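Uncharacterized conserved protein of COG5135 (Nostoc punctiforme, PDB 2I51) binds flavin mononucleotide and is related to pyridoxamine 5'-phosphate oxidase, so it is probably a flavin-dependent oxidoreductase whose substrate is not established. Local coordinates at residues Glu76-Phe81 and Gln87-Gly92; Ile111-Glu116 and Pro153-Leu158. All coordinates share one frame; numbering follows the deposited sequence.

Contacts 1 and 2 reach the same antiparallel sheet at two places. Contact 1 (76-81 with 87-92) is a hairpin whose Tyr80, Gln87 and Arg89 line the FMN pocket, a site completed by the second subunit. Contact 2 (111-116 with 153-158) seats a helix on another strand of the sheet, on the opposite side of the chain's centre. Strands 86-97 and 155-169 are neighbours, yet the contacts do not touch: their centres lie 23 Å apart and their nearest atoms about 8 Å. The Phe155 side chain of contact 2 is about 9 Å from a bound FMN, a different molecule from the one held by Gln87 and Arg89.

Contact 1: Glu76-Phe81 and Gln87-Gly92; sequences EICWYF and QFRMAG. With FMN (flavin mononucleotide), chain P; EDO (1,2-ethanediol), chain G; EDO (1,2-ethanediol), chain O.
Glu76 and Arg89 meet at the polar end of this strand pair, where one carboxylate oxygen takes two nitrogens. Glu76 OE2 lies 3.0 Å from Arg89 NH2, met through its syn lone pair, and 3.2 Å from Arg89 NE, which approaches from above the carboxylate plane; the two flat groups are turned 52° apart. The chi3 bend of Arg89 (62°) brings NH1 to within 3.1 Å of FMN O3P, placing the guanidinium between carboxylate and phosphate. Glu76 OE2 also accepts from the backbone N of Asn40 of the second subunit. A glutamine in place of Glu76 would probably leave the guanidinium without its close carboxylate partner. The strands form an antiparallel beta hairpin of the split beta-barrel known from pyridoxamine 5'-phosphate oxidase relatives, Ile77 and Trp79 being hydrogen-bonded pairs with Met90 and Phe88. On the face bearing these four residues the packing is tight and apolar: Phe81 CE2 lies 3.6 Å from Phe88 CD1. Helix 8-17 covers Trp79, Phe88 and Met90. The face of Tyr80, Gln87 and Arg89 is packed less by the strands' own side chains and more by FMN, the second subunit and ethanediol probably from the crystallisation liquor. Here the extended Gln87 side chain gives NE2 to FMN O2' at 3.0 Å, its OE1 bonds Thr42 of the second subunit, and Tyr80 CD1 touches FMN C8M at 3.7 Å.

Contact 2: Ile111-Glu116 and Pro153-Leu158; sequences IAMWQE and PNFCLL. With EDO (1,2-ethanediol), chain E.
Trp114 drives the edge of its indole into the face of Phe155, an edge-to-face pair with centroids 4.8 Å apart and planes at 64°. Followed outward, the Phe155 side chain shows what a single aromatic can gather. CB points toward the helix, and CG anti to the backbone N (chi1 177°) lays the ring beside Trp114 and Met113. CB passes 3.9 Å from Trp114 CZ3. CG and CD1 take the closest approach, CG standing 3.4 Å from Trp114 CE3, which lies above the ring and offset toward its rim. CD2 and CE1 are also near Trp114 CE3, while CE2 comes 3.8 Å from Trp114 CB. At the tip, CZ meets Met113 CG at 3.8 Å, at the ring edge and in plane. The same selenomethionine CG lies 4.0 Å from Leu157 CD1, bridging two residues on one side of the strand. Trp114 NE1 bonds the carbonyl of Asp147. The four touching side chains form a buried apolar patch where the axes of helix segment 111-116 and strand segment 155-158 approach to 8.6 Å at 110°. Strand 155-169 runs between strands 55-60 and 86-97, antiparallel to both, and Ile58 of the former touches Met113 and Phe155.

Contact 1: Glu76-Phe81 and Gln87-Gly92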
loop_
_atom_site.group_PDB
_atom_site.type_symbol
_atom_site.label_atom_id
_atom_site.label_comp_id
_atom_site.label_asym_id
_atom_site.label_seq_id
_atom_site.Cartn_x
_atom_site.Cartn_y
_atom_site.Cartn_z
ATOM N N GLU A 76 2.269 8.039 -3.737
ATOM C CA GLU A 76 2.633 6.933 -4.577
ATOM C C GLU A 76 1.639 5.803 -4.345
ATOM O O GLU A 76 1.410 5.379 -3.188
ATOM C CB GLU A 76 4.029 6.408 -4.256
ATOM C CG GLU A 76 4.479 5.335 -5.262
ATOM C CD GLU A 76 5.986 5.113 -5.233
ATOM O OE1 GLU A 76 6.762 6.080 -5.545
ATOM O OE2 GLU A 76 6.448 4.005 -4.914
ATOM N N ILE A 77 0.989 5.383 -5.424
ATOM C CA ILE A 77 0.121 4.235 -5.304
ATOM C C ILE A 77 0.893 2.964 -5.662
ATOM O O ILE A 77 1.856 2.970 -6.437
ATOM C CB ILE A 77 -1.160 4.379 -6.109
ATOM C CG1 ILE A 77 -0.814 4.562 -7.596
ATOM C CG2 ILE A 77 -2.057 5.494 -5.506
ATOM C CD1 ILE A 77 -2.031 4.411 -8.522
ATOM N N CYS A 78 0.496 1.864 -5.026
ATOM C CA CYS A 78 0.942 0.546 -5.402
ATOM C C CYS A 78 -0.308 -0.226 -5.677
ATOM O O CYS A 78 -1.229 -0.272 -4.869
ATOM C CB CYS A 78 1.752 -0.086 -4.303
ATOM S SG CYS A 78 2.416 -1.689 -4.776
ATOM N N TRP A 79 -0.342 -0.844 -6.854
ATOM C CA TRP A 79 -1.542 -1.527 -7.374
ATOM C C TRP A 79 -1.135 -2.911 -7.860
ATOM O O TRP A 79 -0.369 -3.033 -8.826
ATOM C CB TRP A 79 -2.100 -0.714 -8.480
ATOM C CG TRP A 79 -3.499 -1.070 -8.957
ATOM C CD1 TRP A 79 -4.336 -2.066 -8.519
ATOM C CD2 TRP A 79 -4.243 -0.297 -9.912
ATOM N NE1 TRP A 79 -5.574 -1.934 -9.151
ATOM C CE2 TRP A 79 -5.539 -0.856 -9.977
ATOM C CE3 TRP A 79 -3.969 0.854 -10.642
ATOM C CZ2 TRP A 79 -6.539 -0.312 -10.808
ATOM C CZ3 TRP A 79 -4.911 1.341 -11.507
ATOM C CH2 TRP A 79 -6.174 0.771 -11.555
ATOM N N TYR A 80 -1.606 -3.937 -7.173
ATOM C CA TYR A 80 -1.292 -5.305 -7.491
ATOM C C TYR A 80 -2.502 -6.007 -8.081
ATOM O O TYR A 80 -3.639 -5.928 -7.539
ATOM C CB TYR A 80 -0.764 -6.092 -6.245
ATOM C CG TYR A 80 -0.425 -7.501 -6.557
ATOM C CD1 TYR A 80 0.633 -7.785 -7.416
ATOM C CD2 TYR A 80 -1.184 -8.573 -6.104
ATOM C CE1 TYR A 80 0.936 -9.069 -7.808
ATOM C CE2 TYR A 80 -0.879 -9.888 -6.489
ATOM C CZ TYR A 80 0.206 -10.142 -7.329
ATOM O OH TYR A 80 0.508 -11.398 -7.736
ATOM N N PHE A 81 -2.283 -6.702 -9.193
ATOM C CA PHE A 81 -3.316 -7.408 -9.953
ATOM C C PHE A 81 -3.105 -8.895 -9.780
ATOM O O PHE A 81 -2.191 -9.467 -10.324
ATOM C CB PHE A 81 -3.205 -7.022 -11.426
ATOM C CG PHE A 81 -3.724 -5.652 -11.722
ATOM C CD1 PHE A 81 -5.043 -5.443 -12.005
ATOM C CD2 PHE A 81 -2.879 -4.551 -11.682
ATOM C CE1 PHE A 81 -5.534 -4.143 -12.303
ATOM C CE2 PHE A 81 -3.338 -3.275 -11.929
ATOM C CZ PHE A 81 -4.654 -3.061 -12.275
ATOM N N GLN A 87 2.342 -5.600 -10.979
ATOM C CA GLN A 87 2.254 -4.504 -10.082
ATOM C C GLN A 87 2.524 -3.213 -10.838
ATOM O O GLN A 87 3.423 -3.178 -11.681
ATOM C CB GLN A 87 3.303 -4.662 -8.993
ATOM C CG GLN A 87 3.503 -3.476 -8.042
ATOM C CD GLN A 87 4.541 -3.759 -6.997
ATOM O OE1 GLN A 87 4.183 -4.064 -5.854
ATOM N NE2 GLN A 87 5.794 -3.669 -7.362
ATOM N N PHE A 88 1.725 -2.180 -10.563
ATOM C CA PHE A 88 2.002 -0.826 -11.010
ATOM C C PHE A 88 2.235 0.059 -9.791
ATOM O O PHE A 88 1.405 0.120 -8.872
ATOM C CB PHE A 88 0.870 -0.237 -11.832
ATOM C CG PHE A 88 0.569 -0.951 -13.091
ATOM C CD1 PHE A 88 -0.119 -2.144 -13.100
ATOM C CD2 PHE A 88 1.002 -0.405 -14.307
ATOM C CE1 PHE A 88 -0.421 -2.807 -14.316
ATOM C CE2 PHE A 88 0.687 -1.059 -15.515
ATOM C CZ PHE A 88 -0.043 -2.246 -15.504
ATOM N N ARG A 89 3.343 0.751 -9.794
ATOM C CA ARG A 89 3.618 1.793 -8.807
ATOM C C ARG A 89 3.538 3.102 -9.551
ATOM O O ARG A 89 4.115 3.209 -10.632
ATOM C CB ARG A 89 4.996 1.611 -8.170
ATOM C CG ARG A 89 5.076 0.378 -7.336
ATOM C CD ARG A 89 6.522 0.052 -6.954
ATOM N NE ARG A 89 7.098 1.133 -6.139
ATOM C CZ ARG A 89 8.343 1.150 -5.661
ATOM N NH1 ARG A 89 9.140 0.216 -6.032
ATOM N NH2 ARG A 89 8.763 2.159 -4.884
HETATM N N MSE A 90 2.777 4.051 -9.068
HETATM C CA MSE A 90 2.578 5.304 -9.776
HETATM C C MSE A 90 2.695 6.452 -8.805
HETATM O O MSE A 90 1.988 6.510 -7.805
HETATM C CB MSE A 90 1.223 5.366 -10.467
HETATM C CG MSE A 90 0.980 4.281 -11.470
HETATM SE SE MSE A 90 -0.632 4.758 -12.397
HETATM C CE MSE A 90 -0.972 3.094 -13.342
ATOM N N ALA A 91 3.599 7.365 -9.118
ATOM C CA ALA A 91 3.901 8.477 -8.235
ATOM C C ALA A 91 3.578 9.774 -8.930
ATOM O O ALA A 91 3.845 9.915 -10.106
ATOM C CB ALA A 91 5.335 8.474 -7.886
ATOM N N GLY A 92 2.997 10.719 -8.202
ATOM C CA GLY A 92 2.722 12.024 -8.767
ATOM C C GLY A 92 1.895 12.865 -7.829
ATOM O O GLY A 92 1.742 12.551 -6.652
HETATM N N1 FMN P . 10.440 -7.085 -3.232
HETATM C C2 FMN P . 11.166 -7.400 -2.093
HETATM O O2 FMN P . 12.194 -6.776 -1.805
HETATM N N3 FMN P . 10.720 -8.370 -1.248
HETATM C C4 FMN P . 9.606 -9.146 -1.467
HETATM O O4 FMN P . 9.167 -9.931 -0.619
HETATM C C4A FMN P . 8.871 -8.851 -2.611
HETATM N N5 FMN P . 7.731 -9.600 -2.898
HETATM C C5A FMN P . 6.921 -9.159 -3.945
HETATM C C6 FMN P . 5.710 -9.793 -4.178
HETATM C C7 FMN P . 4.873 -9.407 -5.234
HETATM C C7M FMN P . 3.496 -10.032 -5.373
HETATM C C8 FMN P . 5.265 -8.368 -6.064
HETATM C C8M FMN P . 4.276 -7.765 -7.070
HETATM C C9 FMN P . 6.483 -7.757 -5.860
HETATM C C9A FMN P . 7.338 -8.133 -4.803
HETATM N N10 FMN P . 8.585 -7.520 -4.607
HETATM C C10 FMN P . 9.319 -7.815 -3.458
HETATM C "C1'" FMN P . 9.144 -6.493 -5.536
HETATM C "C2'" FMN P . 8.833 -5.119 -4.985
HETATM O "O2'" FMN P . 7.414 -4.808 -5.089
HETATM C "C3'" FMN P . 9.680 -4.031 -5.668
HETATM O "O3'" FMN P . 9.509 -4.101 -7.096
HETATM C "C4'" FMN P . 11.144 -4.284 -5.353
HETATM O "O4'" FMN P . 11.384 -4.681 -4.003
HETATM C "C5'" FMN P . 11.868 -2.975 -5.579
HETATM O "O5'" FMN P . 11.392 -1.987 -4.702
HETATM P P FMN P . 12.210 -0.684 -4.311
HETATM O O1P FMN P . 13.321 -1.091 -3.378
HETATM O O2P FMN P . 12.766 -0.223 -5.657
HETATM O O3P FMN P . 11.257 0.276 -3.706
HETATM C C1 EDO G . 8.412 4.580 -9.464
HETATM O O1 EDO G . 8.171 3.740 -8.326
HETATM C C2 EDO G . 6.995 4.912 -9.866
HETATM O O2 EDO G . 6.295 5.274 -8.692
HETATM C C1 EDO O . 10.557 6.823 -6.982
HETATM O O1 EDO O . 9.195 7.288 -6.955
HETATM C C2 EDO O . 10.647 5.819 -5.859
HETATM O O2 EDO O . 9.301 5.711 -5.360
#

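Contact 2: Ile111-Glu116 and Pro153-Leu158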
loop_
_atom_site.group_PDB
_atom_site.type_symbol
_atom_site.label_atom_id
_atom_site.label_comp_id
_atom_site.label_asym_id
_atom_site.label_seq_id
_atom_site.Cartn_x
_atom_site.Cartn_y
_atom_site.Cartn_z
ATOM N N ILE A 111 -18.798 16.856 -9.105
ATOM C CA ILE A 111 -20.261 16.659 -9.157
ATOM C C ILE A 111 -20.594 15.391 -9.955
ATOM O O ILE A 111 -21.419 14.571 -9.554
ATOM C CB ILE A 111 -20.961 17.890 -9.771
ATOM C CG1 ILE A 111 -20.767 19.082 -8.840
ATOM C CG2 ILE A 111 -22.465 17.593 -9.968
ATOM C CD1 ILE A 111 -20.883 20.493 -9.499
ATOM N N ALA A 112 -19.940 15.187 -11.113
ATOM C CA ALA A 112 -20.131 13.998 -11.901
ATOM C C ALA A 112 -19.785 12.757 -11.108
ATOM O O ALA A 112 -20.499 11.766 -11.166
ATOM C CB ALA A 112 -19.276 14.069 -13.206
HETATM N N MSE A 113 -18.647 12.779 -10.411
HETATM C CA MSE A 113 -18.271 11.615 -9.622
HETATM C C MSE A 113 -19.340 11.278 -8.583
HETATM O O MSE A 113 -19.736 10.118 -8.399
HETATM C CB MSE A 113 -16.929 11.845 -8.978
HETATM C CG MSE A 113 -16.391 10.767 -8.050
HETATM SE SE MSE A 113 -15.499 9.317 -8.997
HETATM C CE MSE A 113 -16.994 8.304 -9.189
ATOM N N TRP A 114 -19.771 12.292 -7.839
ATOM C CA TRP A 114 -20.829 12.116 -6.838
ATOM C C TRP A 114 -22.040 11.430 -7.433
ATOM O O TRP A 114 -22.622 10.510 -6.855
ATOM C CB TRP A 114 -21.251 13.510 -6.295
ATOM C CG TRP A 114 -22.355 13.448 -5.302
ATOM C CD1 TRP A 114 -23.661 13.822 -5.512
ATOM C CD2 TRP A 114 -22.272 13.033 -3.945
ATOM N NE1 TRP A 114 -24.376 13.688 -4.358
ATOM C CE2 TRP A 114 -23.556 13.199 -3.375
ATOM C CE3 TRP A 114 -21.251 12.526 -3.156
ATOM C CZ2 TRP A 114 -23.821 12.906 -2.066
ATOM C CZ3 TRP A 114 -21.535 12.237 -1.824
ATOM C CH2 TRP A 114 -22.811 12.419 -1.312
ATOM N N GLN A 115 -22.477 11.929 -8.584
ATOM C CA GLN A 115 -23.670 11.428 -9.238
ATOM C C GLN A 115 -23.523 9.979 -9.745
ATOM O O GLN A 115 -24.533 9.252 -9.813
ATOM C CB GLN A 115 -24.048 12.352 -10.374
ATOM C CG GLN A 115 -24.547 13.696 -9.838
ATOM C CD GLN A 115 -24.982 14.615 -10.941
ATOM O OE1 GLN A 115 -24.919 14.233 -12.118
ATOM N NE2 GLN A 115 -25.357 15.849 -10.609
ATOM N N GLU A 116 -22.302 9.592 -10.090
ATOM C CA GLU A 116 -22.017 8.269 -10.604
ATOM C C GLU A 116 -21.947 7.208 -9.531
ATOM O O GLU A 116 -21.979 5.983 -9.823
ATOM C CB GLU A 116 -20.678 8.336 -11.391
ATOM C CG GLU A 116 -20.827 9.091 -12.675
ATOM C CD GLU A 116 -19.548 9.616 -13.347
ATOM O OE1 GLU A 116 -18.444 9.295 -12.874
ATOM O OE2 GLU A 116 -19.678 10.349 -14.379
ATOM N N PRO A 153 -20.792 18.483 1.689
ATOM C CA PRO A 153 -19.572 19.262 1.847
ATOM C C PRO A 153 -18.352 18.471 2.202
ATOM O O PRO A 153 -17.259 18.886 1.854
ATOM C CB PRO A 153 -19.898 20.216 2.982
ATOM C CG PRO A 153 -21.358 20.272 3.052
ATOM C CD PRO A 153 -21.875 18.976 2.551
ATOM N N ASN A 154 -18.511 17.295 2.805
ATOM C CA ASN A 154 -17.373 16.476 3.160
ATOM C C ASN A 154 -16.983 15.470 2.070
ATOM O O ASN A 154 -16.074 14.680 2.267
ATOM C CB ASN A 154 -17.593 15.750 4.466
ATOM C CG ASN A 154 -18.845 14.897 4.490
ATOM O OD1 ASN A 154 -19.947 15.393 4.211
ATOM N ND2 ASN A 154 -18.713 13.649 4.895
ATOM N N PHE A 155 -17.667 15.499 0.940
ATOM C CA PHE A 155 -17.267 14.688 -0.208
ATOM C C PHE A 155 -16.158 15.326 -1.004
ATOM O O PHE A 155 -16.309 16.467 -1.463
ATOM C CB PHE A 155 -18.461 14.536 -1.153
ATOM C CG PHE A 155 -18.121 13.766 -2.408
ATOM C CD1 PHE A 155 -17.897 12.381 -2.363
ATOM C CD2 PHE A 155 -18.074 14.393 -3.653
ATOM C CE1 PHE A 155 -17.580 11.679 -3.509
ATOM C CE2 PHE A 155 -17.717 13.688 -4.784
ATOM C CZ PHE A 155 -17.505 12.338 -4.724
ATOM N N CYS A 156 -15.061 14.567 -1.228
ATOM C CA CYS A 156 -13.985 14.990 -2.081
ATOM C C CYS A 156 -13.768 14.033 -3.218
ATOM O O CYS A 156 -13.858 12.806 -3.066
ATOM C CB CYS A 156 -12.687 14.934 -1.330
ATOM S SG CYS A 156 -12.620 15.976 0.059
ATOM N N LEU A 157 -13.459 14.613 -4.368
ATOM C CA LEU A 157 -12.859 13.904 -5.510
ATOM C C LEU A 157 -11.332 14.089 -5.356
ATOM O O LEU A 157 -10.817 15.164 -5.153
ATOM C CB LEU A 157 -13.311 14.497 -6.848
ATOM C CG LEU A 157 -12.582 13.967 -8.100
ATOM C CD1 LEU A 157 -12.756 12.468 -8.315
ATOM C CD2 LEU A 157 -13.098 14.745 -9.344
ATOM N N LEU A 158 -10.629 12.988 -5.404
ATOM C CA LEU A 158 -9.155 12.971 -5.315
ATOM C C LEU A 158 -8.616 12.495 -6.655
ATOM O O LEU A 158 -9.012 11.411 -7.140
ATOM C CB LEU A 158 -8.749 12.090 -4.151
ATOM C CG LEU A 158 -7.283 11.880 -3.916
ATOM C CD1 LEU A 158 -6.602 13.231 -3.634
ATOM C CD2 LEU A 158 -7.126 10.888 -2.714
HETATM C C1 EDO E . -22.423 11.649 -13.948
HETATM O O1 EDO E . -22.140 10.928 -15.154
HETATM C C2 EDO E . -23.430 12.744 -14.234
HETATM O O2 EDO E . -24.707 12.251 -13.839
#